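Local atomic coordinates of SYE1 (Shewanella oneidensis, PDB entry 4AWT), a protein that binds FMN and, as in other members of the NADH:flavin oxidoreductase family, probably reduces carbon-carbon double bonds with electrons from NADH or NADPH. Residues 157-160 with 161-165; 210-213 with 214-218; 149-153 with 154-158. The protein carries 1 engineered substitution. One frame throughout, in Å; residues are numbered along the deposited sequence.

Contact 1: residues 157-160 with 161-165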
loop_
_atom_site.group_PDB
_atom_site.type_symbol
_atom_site.label_atom_id
_atom_site.label_comp_id
_atom_site.label_asym_id
_atom_site.label_seq_id
_atom_site.Cartn_x
_atom_site.Cartn_y
_atom_site.Cartn_z
ATOM N N ALA A 157 -15.621 -0.315 15.098
ATOM C CA ALA A 157 -15.103 -1.414 15.873
ATOM C C ALA A 157 -14.878 -2.630 15.005
ATOM O O ALA A 157 -13.884 -3.363 15.191
ATOM C CB ALA A 157 -16.098 -1.751 17.005
ATOM N N GLN A 158 -15.797 -2.908 14.098
ATOM C CA GLN A 158 -15.670 -4.075 13.240
ATOM C C GLN A 158 -14.426 -3.974 12.348
ATOM O O GLN A 158 -13.673 -4.924 12.176
ATOM C CB GLN A 158 -16.918 -4.197 12.355
ATOM C CG GLN A 158 -16.827 -5.426 11.435
ATOM C CD GLN A 158 -16.907 -6.704 12.214
ATOM O OE1 GLN A 158 -17.904 -6.899 12.939
ATOM N NE2 GLN A 158 -15.941 -7.581 12.117
ATOM N N VAL A 159 -14.240 -2.786 11.730
ATOM C CA VAL A 159 -13.093 -2.622 10.835
ATOM C C VAL A 159 -11.801 -2.712 11.614
ATOM O O VAL A 159 -10.839 -3.329 11.131
ATOM C CB VAL A 159 -13.262 -1.359 9.999
ATOM C CG1 VAL A 159 -11.950 -1.042 9.264
ATOM C CG2 VAL A 159 -14.408 -1.521 9.025
ATOM N N ILE A 160 -11.731 -2.133 12.808
ATOM C CA ILE A 160 -10.535 -2.288 13.633
ATOM C C ILE A 160 -10.263 -3.780 13.898
ATOM O O ILE A 160 -9.145 -4.254 13.778
ATOM C CB ILE A 160 -10.619 -1.471 14.928
ATOM C CG1 ILE A 160 -10.591 0.021 14.607
ATOM C CG2 ILE A 160 -9.544 -1.864 15.895
ATOM C CD1 ILE A 160 -10.991 0.916 15.759
ATOM N N ALA A 161 -11.328 -4.518 14.256
ATOM C CA ALA A 161 -11.178 -5.945 14.519
ATOM C C ALA A 161 -10.691 -6.683 13.264
ATOM O O ALA A 161 -9.875 -7.606 13.383
ATOM C CB ALA A 161 -12.501 -6.534 15.003
ATOM N N ASP A 162 -11.200 -6.295 12.121
ATOM C CA ASP A 162 -10.795 -6.920 10.866
ATOM C C ASP A 162 -9.318 -6.626 10.561
ATOM O O ASP A 162 -8.587 -7.496 10.105
ATOM C CB ASP A 162 -11.679 -6.473 9.734
ATOM C CG ASP A 162 -13.128 -6.927 9.811
ATOM O OD1 ASP A 162 -13.429 -7.860 10.588
ATOM O OD2 ASP A 162 -13.936 -6.370 9.043
ATOM N N TYR A 163 -8.885 -5.385 10.800
ATOM C CA TYR A 163 -7.467 -5.083 10.631
ATOM C C TYR A 163 -6.601 -5.888 11.561
ATOM O O TYR A 163 -5.562 -6.420 11.178
ATOM C CB TYR A 163 -7.208 -3.601 10.842
ATOM C CG TYR A 163 -7.380 -2.693 9.665
ATOM C CD1 TYR A 163 -6.542 -2.791 8.556
ATOM C CD2 TYR A 163 -8.358 -1.690 9.636
ATOM C CE1 TYR A 163 -6.691 -1.949 7.472
ATOM C CE2 TYR A 163 -8.485 -0.827 8.584
ATOM C CZ TYR A 163 -7.646 -0.958 7.477
ATOM O OH TYR A 163 -7.797 -0.049 6.459
ATOM N N ARG A 164 -7.011 -5.962 12.834
ATOM C CA ARG A 164 -6.237 -6.672 13.833
ATOM C C ARG A 164 -6.061 -8.128 13.428
ATOM O O ARG A 164 -4.967 -8.694 13.470
ATOM C CB ARG A 164 -6.937 -6.516 15.201
ATOM C CG ARG A 164 -6.006 -6.788 16.366
ATOM C CD ARG A 164 -6.800 -6.811 17.677
ATOM N NE ARG A 164 -5.947 -6.906 18.829
ATOM C CZ ARG A 164 -5.285 -7.995 19.166
ATOM N NH1 ARG A 164 -5.413 -9.135 18.489
ATOM N NH2 ARG A 164 -4.486 -7.975 20.229
ATOM N N GLN A 165 -7.177 -8.749 13.048
ATOM C CA GLN A 165 -7.112 -10.143 12.660
ATOM C C GLN A 165 -6.307 -10.332 11.380
ATOM O O GLN A 165 -5.591 -11.324 11.243
ATOM C CB GLN A 165 -8.523 -10.725 12.519
ATOM C CG GLN A 165 -8.506 -12.221 12.246
ATOM C CD GLN A 165 -7.836 -13.022 13.323
ATOM O OE1 GLN A 165 -6.952 -13.930 13.056
ATOM N NE2 GLN A 165 -8.142 -12.777 14.547
#

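Contact 2: residues 210-213 with 214-218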
loop_
_atom_site.group_PDB
_atom_site.type_symbol
_atom_site.label_atom_id
_atom_site.label_comp_id
_atom_site.label_asym_id
_atom_site.label_seq_id
_atom_site.Cartn_x
_atom_site.Cartn_y
_atom_site.Cartn_z
ATOM N N ARG A 210 -9.812 13.727 13.282
ATOM C CA ARG A 210 -9.596 13.121 11.958
ATOM C C ARG A 210 -8.472 12.097 12.019
ATOM O O ARG A 210 -8.538 11.147 11.189
ATOM C CB ARG A 210 -9.272 14.185 10.930
ATOM C CG ARG A 210 -10.481 14.985 10.504
ATOM C CD ARG A 210 -10.171 16.012 9.422
ATOM N NE ARG A 210 -9.429 17.164 9.909
ATOM C CZ ARG A 210 -8.172 17.510 9.700
ATOM N NH1 ARG A 210 -7.345 16.756 8.978
ATOM N NH2 ARG A 210 -7.713 18.634 10.247
ATOM N N LEU A 211 -7.534 12.212 12.910
ATOM C CA LEU A 211 -6.466 11.226 13.059
ATOM C C LEU A 211 -6.849 10.079 13.958
ATOM O O LEU A 211 -6.076 9.114 14.095
ATOM C CB LEU A 211 -5.181 11.879 13.572
ATOM C CG LEU A 211 -4.579 12.921 12.621
ATOM C CD1 LEU A 211 -3.358 13.542 13.233
ATOM C CD2 LEU A 211 -4.252 12.332 11.273
ATOM N N ARG A 212 -8.018 10.109 14.584
ATOM C CA ARG A 212 -8.376 9.129 15.611
ATOM C C ARG A 212 -8.508 7.733 15.032
ATOM O O ARG A 212 -8.051 6.763 15.662
ATOM C CB ARG A 212 -9.672 9.573 16.312
ATOM C CG ARG A 212 -9.972 8.682 17.514
ATOM C CD ARG A 212 -11.278 9.144 18.196
ATOM N NE ARG A 212 -11.253 10.552 18.563
ATOM C CZ ARG A 212 -10.611 11.095 19.538
ATOM N NH1 ARG A 212 -9.924 10.347 20.392
ATOM N NH2 ARG A 212 -10.668 12.433 19.664
ATOM N N PHE A 213 -9.154 7.569 13.889
ATOM C CA PHE A 213 -9.327 6.237 13.323
ATOM C C PHE A 213 -7.959 5.630 13.000
ATOM O O PHE A 213 -7.677 4.485 13.347
ATOM C CB PHE A 213 -10.240 6.290 12.121
ATOM C CG PHE A 213 -10.628 4.945 11.574
ATOM C CD1 PHE A 213 -11.198 3.977 12.358
ATOM C CD2 PHE A 213 -10.436 4.667 10.225
ATOM C CE1 PHE A 213 -11.576 2.753 11.817
ATOM C CE2 PHE A 213 -10.821 3.448 9.692
ATOM C CZ PHE A 213 -11.438 2.515 10.485
ATOM N N LEU A 214 -7.072 6.417 12.368
ATOM C CA LEU A 214 -5.702 5.979 12.140
ATOM C C LEU A 214 -5.058 5.526 13.436
ATOM O O LEU A 214 -4.425 4.465 13.523
ATOM C CB LEU A 214 -4.908 7.118 11.516
ATOM C CG LEU A 214 -3.416 6.857 11.341
ATOM C CD1 LEU A 214 -3.121 5.764 10.322
ATOM C CD2 LEU A 214 -2.705 8.144 10.929
ATOM N N ASP A 215 -5.159 6.374 14.493
ATOM C CA ASP A 215 -4.562 6.070 15.756
ATOM C C ASP A 215 -5.020 4.723 16.302
ATOM O O ASP A 215 -4.245 3.905 16.771
ATOM C CB ASP A 215 -4.878 7.202 16.744
ATOM C CG ASP A 215 -4.155 7.080 18.046
ATOM O OD1 ASP A 215 -2.966 6.831 18.073
ATOM O OD2 ASP A 215 -4.751 7.472 19.042
ATOM N N GLU A 216 -6.353 4.521 16.275
ATOM C CA GLU A 216 -6.927 3.339 16.845
ATOM C C GLU A 216 -6.614 2.085 16.056
ATOM O O GLU A 216 -6.379 1.001 16.623
ATOM C CB GLU A 216 -8.441 3.527 17.000
ATOM C CG GLU A 216 -8.765 4.585 18.049
ATOM C CD GLU A 216 -10.234 4.889 18.222
ATOM O OE1 GLU A 216 -11.043 4.332 17.455
ATOM O OE2 GLU A 216 -10.592 5.706 19.079
ATOM N N VAL A 217 -6.604 2.189 14.717
ATOM C CA VAL A 217 -6.209 1.060 13.887
ATOM C C VAL A 217 -4.755 0.694 14.156
ATOM O O VAL A 217 -4.428 -0.472 14.352
ATOM C CB VAL A 217 -6.481 1.343 12.402
ATOM C CG1 VAL A 217 -5.866 0.235 11.536
ATOM C CG2 VAL A 217 -7.953 1.472 12.100
ATOM N N VAL A 218 -3.857 1.701 14.155
ATOM C CA VAL A 218 -2.442 1.427 14.413
ATOM C C VAL A 218 -2.261 0.815 15.783
ATOM O O VAL A 218 -1.483 -0.118 15.950
ATOM C CB VAL A 218 -1.599 2.666 14.175
ATOM C CG1 VAL A 218 -0.171 2.469 14.651
ATOM C CG2 VAL A 218 -1.634 3.038 12.698
HETATM O O HOH W 1 -7.873 8.631 10.681
HETATM O O HOH W 2 -9.275 7.460 20.581
#

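Contact 3: residues 149-153 with 154-158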
loop_
_atom_site.group_PDB
_atom_site.type_symbol
_atom_site.label_atom_id
_atom_site.label_comp_id
_atom_site.label_asym_id
_atom_site.label_seq_id
_atom_site.Cartn_x
_atom_site.Cartn_y
_atom_site.Cartn_z
ATOM N N ARG A 149 -22.170 4.829 2.514
ATOM C CA ARG A 149 -22.833 5.146 3.777
ATOM C C ARG A 149 -21.786 5.470 4.829
ATOM O O ARG A 149 -20.647 4.964 4.766
ATOM C CB ARG A 149 -23.766 4.017 4.230
ATOM C CG ARG A 149 -23.054 2.725 4.547
ATOM C CD ARG A 149 -24.049 1.659 4.993
ATOM N NE ARG A 149 -23.405 0.434 5.420
ATOM C CZ ARG A 149 -22.803 0.278 6.590
ATOM N NH1 ARG A 149 -22.826 1.200 7.504
ATOM N NH2 ARG A 149 -22.180 -0.858 6.807
ATOM N N ALA A 150 -22.126 6.328 5.794
ATOM C CA ALA A 150 -21.222 6.698 6.845
ATOM C C ALA A 150 -21.079 5.598 7.883
ATOM O O ALA A 150 -22.069 5.067 8.348
ATOM C CB ALA A 150 -21.682 7.986 7.494
ATOM N N MET A 151 -19.887 5.292 8.299
ATOM C CA MET A 151 -19.668 4.271 9.300
ATOM C C MET A 151 -20.291 4.675 10.620
ATOM O O MET A 151 -20.142 5.787 11.090
ATOM C CB MET A 151 -18.152 4.040 9.503
ATOM C CG MET A 151 -17.561 3.317 8.337
ATOM S SD MET A 151 -15.762 3.184 8.396
ATOM C CE MET A 151 -15.562 1.961 9.637
ATOM N N THR A 152 -20.888 3.680 11.295
ATOM C CA THR A 152 -21.276 3.844 12.688
ATOM C C THR A 152 -20.133 3.481 13.609
ATOM O O THR A 152 -19.109 2.944 13.190
ATOM C CB THR A 152 -22.463 2.927 12.990
ATOM O OG1 THR A 152 -22.008 1.616 12.877
ATOM C CG2 THR A 152 -23.606 3.177 12.059
ATOM N N LYS A 153 -20.308 3.752 14.888
ATOM C CA LYS A 153 -19.371 3.303 15.894
ATOM C C LYS A 153 -19.125 1.821 15.814
ATOM O O LYS A 153 -17.979 1.357 15.959
ATOM C CB LYS A 153 -20.010 3.703 17.235
ATOM C CG LYS A 153 -19.291 3.220 18.452
ATOM C CD LYS A 153 -19.926 3.639 19.765
ATOM C CE LYS A 153 -19.318 2.968 20.980
ATOM N NZ LYS A 153 -19.700 3.641 22.205
ATOM N N ALA A 154 -20.176 1.060 15.625
ATOM C CA ALA A 154 -20.019 -0.398 15.537
ATOM C C ALA A 154 -19.224 -0.769 14.287
ATOM O O ALA A 154 -18.442 -1.713 14.297
ATOM C CB ALA A 154 -21.384 -1.092 15.589
ATOM N N ASP A 155 -19.433 -0.086 13.190
ATOM C CA ASP A 155 -18.667 -0.338 11.965
ATOM C C ASP A 155 -17.200 -0.058 12.222
ATOM O O ASP A 155 -16.320 -0.800 11.740
ATOM C CB ASP A 155 -19.113 0.526 10.816
ATOM C CG ASP A 155 -20.489 0.258 10.263
ATOM O OD1 ASP A 155 -20.932 -0.913 10.288
ATOM O OD2 ASP A 155 -21.128 1.203 9.770
ATOM N N ILE A 156 -16.893 1.012 12.927
ATOM C CA ILE A 156 -15.509 1.317 13.294
ATOM C C ILE A 156 -14.901 0.184 14.078
ATOM O O ILE A 156 -13.779 -0.255 13.809
ATOM C CB ILE A 156 -15.471 2.695 14.011
ATOM C CG1 ILE A 156 -15.764 3.788 12.991
ATOM C CG2 ILE A 156 -14.179 2.847 14.762
ATOM C CD1 ILE A 156 -15.957 5.171 13.614
ATOM N N ALA A 157 -15.621 -0.315 15.098
ATOM C CA ALA A 157 -15.103 -1.414 15.873
ATOM C C ALA A 157 -14.878 -2.630 15.005
ATOM O O ALA A 157 -13.884 -3.363 15.191
ATOM C CB ALA A 157 -16.098 -1.751 17.005
ATOM N N GLN A 158 -15.797 -2.908 14.098
ATOM C CA GLN A 158 -15.670 -4.075 13.240
ATOM C C GLN A 158 -14.426 -3.974 12.348
ATOM O O GLN A 158 -13.673 -4.924 12.176
ATOM C CB GLN A 158 -16.918 -4.197 12.355
ATOM C CG GLN A 158 -16.827 -5.426 11.435
ATOM C CD GLN A 158 -16.907 -6.704 12.214
ATOM O OE1 GLN A 158 -17.904 -6.899 12.939
ATOM N NE2 GLN A 158 -15.941 -7.581 12.117
HETATM O O HOH W 3 -20.962 -2.584 8.453
#

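Contact 1: residues 157-160 with 161-165
Q158 and D162, one turn apart on helix 153-172, join through their side chains: Q158 NE2 donates to D162 OD1 over 3.0 Å. The N-H...O line is fairly straight, and the oxygen lies in the amide plane of Q158. The carboxylate, in contrast, is met from above its own plane, the two planes being 41° apart. Q158 runs with CG opposite its backbone N (chi1 -180°) and then bends at chi2, 68°, which brings the amide along the helix to the next turn.

The backbone supplies the regular i to i+4 ladder of an alpha helix. A161 N donates to A157 O, D162 N to Q158 O at 2.8 Å, Y163 N to V159 O, and R164 N to I160 O.

Apolar packing occupies another flank. V159 and Y163 lie side by side and point the same way, with V159 CG1 3.5 Å from Y163 CE2. Both are buried: V159 also touches F213 and Y163 touches V217 of helix 212-225, while L187 and I188 of helix 187-192 lie against the same pair. The guanidinium of R164 leads off to a salt bridge with D223.

The chemistry is thus that of an amphipathic helix in a TIM barrel, an amide-carboxylate bond on its more exposed flank and an apolar V159-Y163 pair that packs against helices 187-192 and 212-225.

Contact 2: residues 210-213 with 214-218
R212 and E216 sit one turn apart on helix 212-225, yet their charged ends are linked by water instead of touching. Water 2 accepts from R212 NH1 at 3.0 Å, in the plane of the guanidinium and at its edge, and donates to E216 OE2 at 2.7 Å. R212 NH1 itself stays 4.9 Å from E216 OE2. The nearer approach is made by the arginine's aliphatic stem: R212 CG lies 3.4 Å from E216 OE2, and the chain then bends at chi3, -55°. The remaining polar atoms are taken up elsewhere. R212 NH2 reaches N209 and a salt bridge with E208, R212 NE donates to the carbonyl of E202, and E216 OE1 bonds the hydroxyl of Y203.

At the helix start the backbone donors find their acceptors one by one. D215 N donates to L211 O, E216 N to R212 O and V217 N to F213 O, the last at 169°. L214 N is served by water 1, at 2.9 Å, which in turn donates to R210 O, so a water stands between an i and i+4 pair that is linked directly in the turns that follow. In the TIM-barrel fold of this family, helix 212-225 lies on the connection from barrel strand 177-181 to strand 230-234, after the short helices 187-192 and 207-210, and it packs beside helix 153-172.

F213 faces that neighbour. V217 CG2 stands over one face of its ring, 4.0 Å from the centroid and 14° off the normal, a CH-pi contact displaced toward the rim. F213 also meets the ring of F191, with I156 and V159 nearby. D215 OD1 is bonded to H262. R210 NE donates to the carbonyl of G205, NH1 to I192 O and T251 OG1, and NH2 to the bound ethyl hydrogen carbonate.

Contact 3: residues 149-153 with 154-158
D155 reaches back from the first turn of helix 153-172 to T152 and R149, and its carboxylate oxygen OD2 is gripped twice. T152 N donates to it at 2.9 Å and 170°, from above the carboxylate plane. R149 NH1 comes to the opposite face at 2.8 Å, on the syn side and 27° out of plane, and makes a salt bridge. T152 repays the bond: its OG1 accepts from D155 N at 3.1 Å. The reciprocal pair is a capping box, with T152 as N-cap. A chi1 of 66° places OG1 between the backbone N and carbonyl carbon of T152, where it can face the first turn.

The tight side is apolar. The bend at the end of M151, which is buried, carries its methyl CE to 3.8 Å from I156 CG1, and M151 CB comes 3.9 Å from D155 CB. L187 and F191 of helix 187-192 press on M151 as well, while I156 meets R199 and Y203. Backbone bonds from I156 N to T152 O and from A157 N to K153 O start the helix.

The other side is looser and wetter. Water 3 accepts from R149 NH2 at 2.7 Å and donates to D155 OD1 at 2.5 Å, a second, water-mediated link beside the direct NH1-OD2 bond. T152, K153 and A154 are exposed.

Chemically, one aspartate satisfies a backbone N-H at the helix start and also takes the arginine of strand 149-150, and its negative charge would probably interact favourably with the positive end of the helix dipole.

In the fold
Contacts 1 and 3 share helix 153-172 and overlap at A157 and Q158: contact 3 starts the helix and contact 1 carries it onward, whereas contact 2 belongs to the adjacent helix 212-225. The helices meet directly, Y163 CD2 lying 3.7 Å from V217 CG1. F213 CE1 likewise lies 3.9 Å from I156 CG2, so all three contacts feed one apolar seam. Each is partly buried, but contact 2 has no exposed residue among those that touch, contact 1 three and contact 3 four. Polar chemistry differs too: direct grip on one carboxylate oxygen, with a water beside it, in contact 3; an amide-carboxylate bond in contact 1; in contact 2, charged ends joined through water, with direct partners outside the segments.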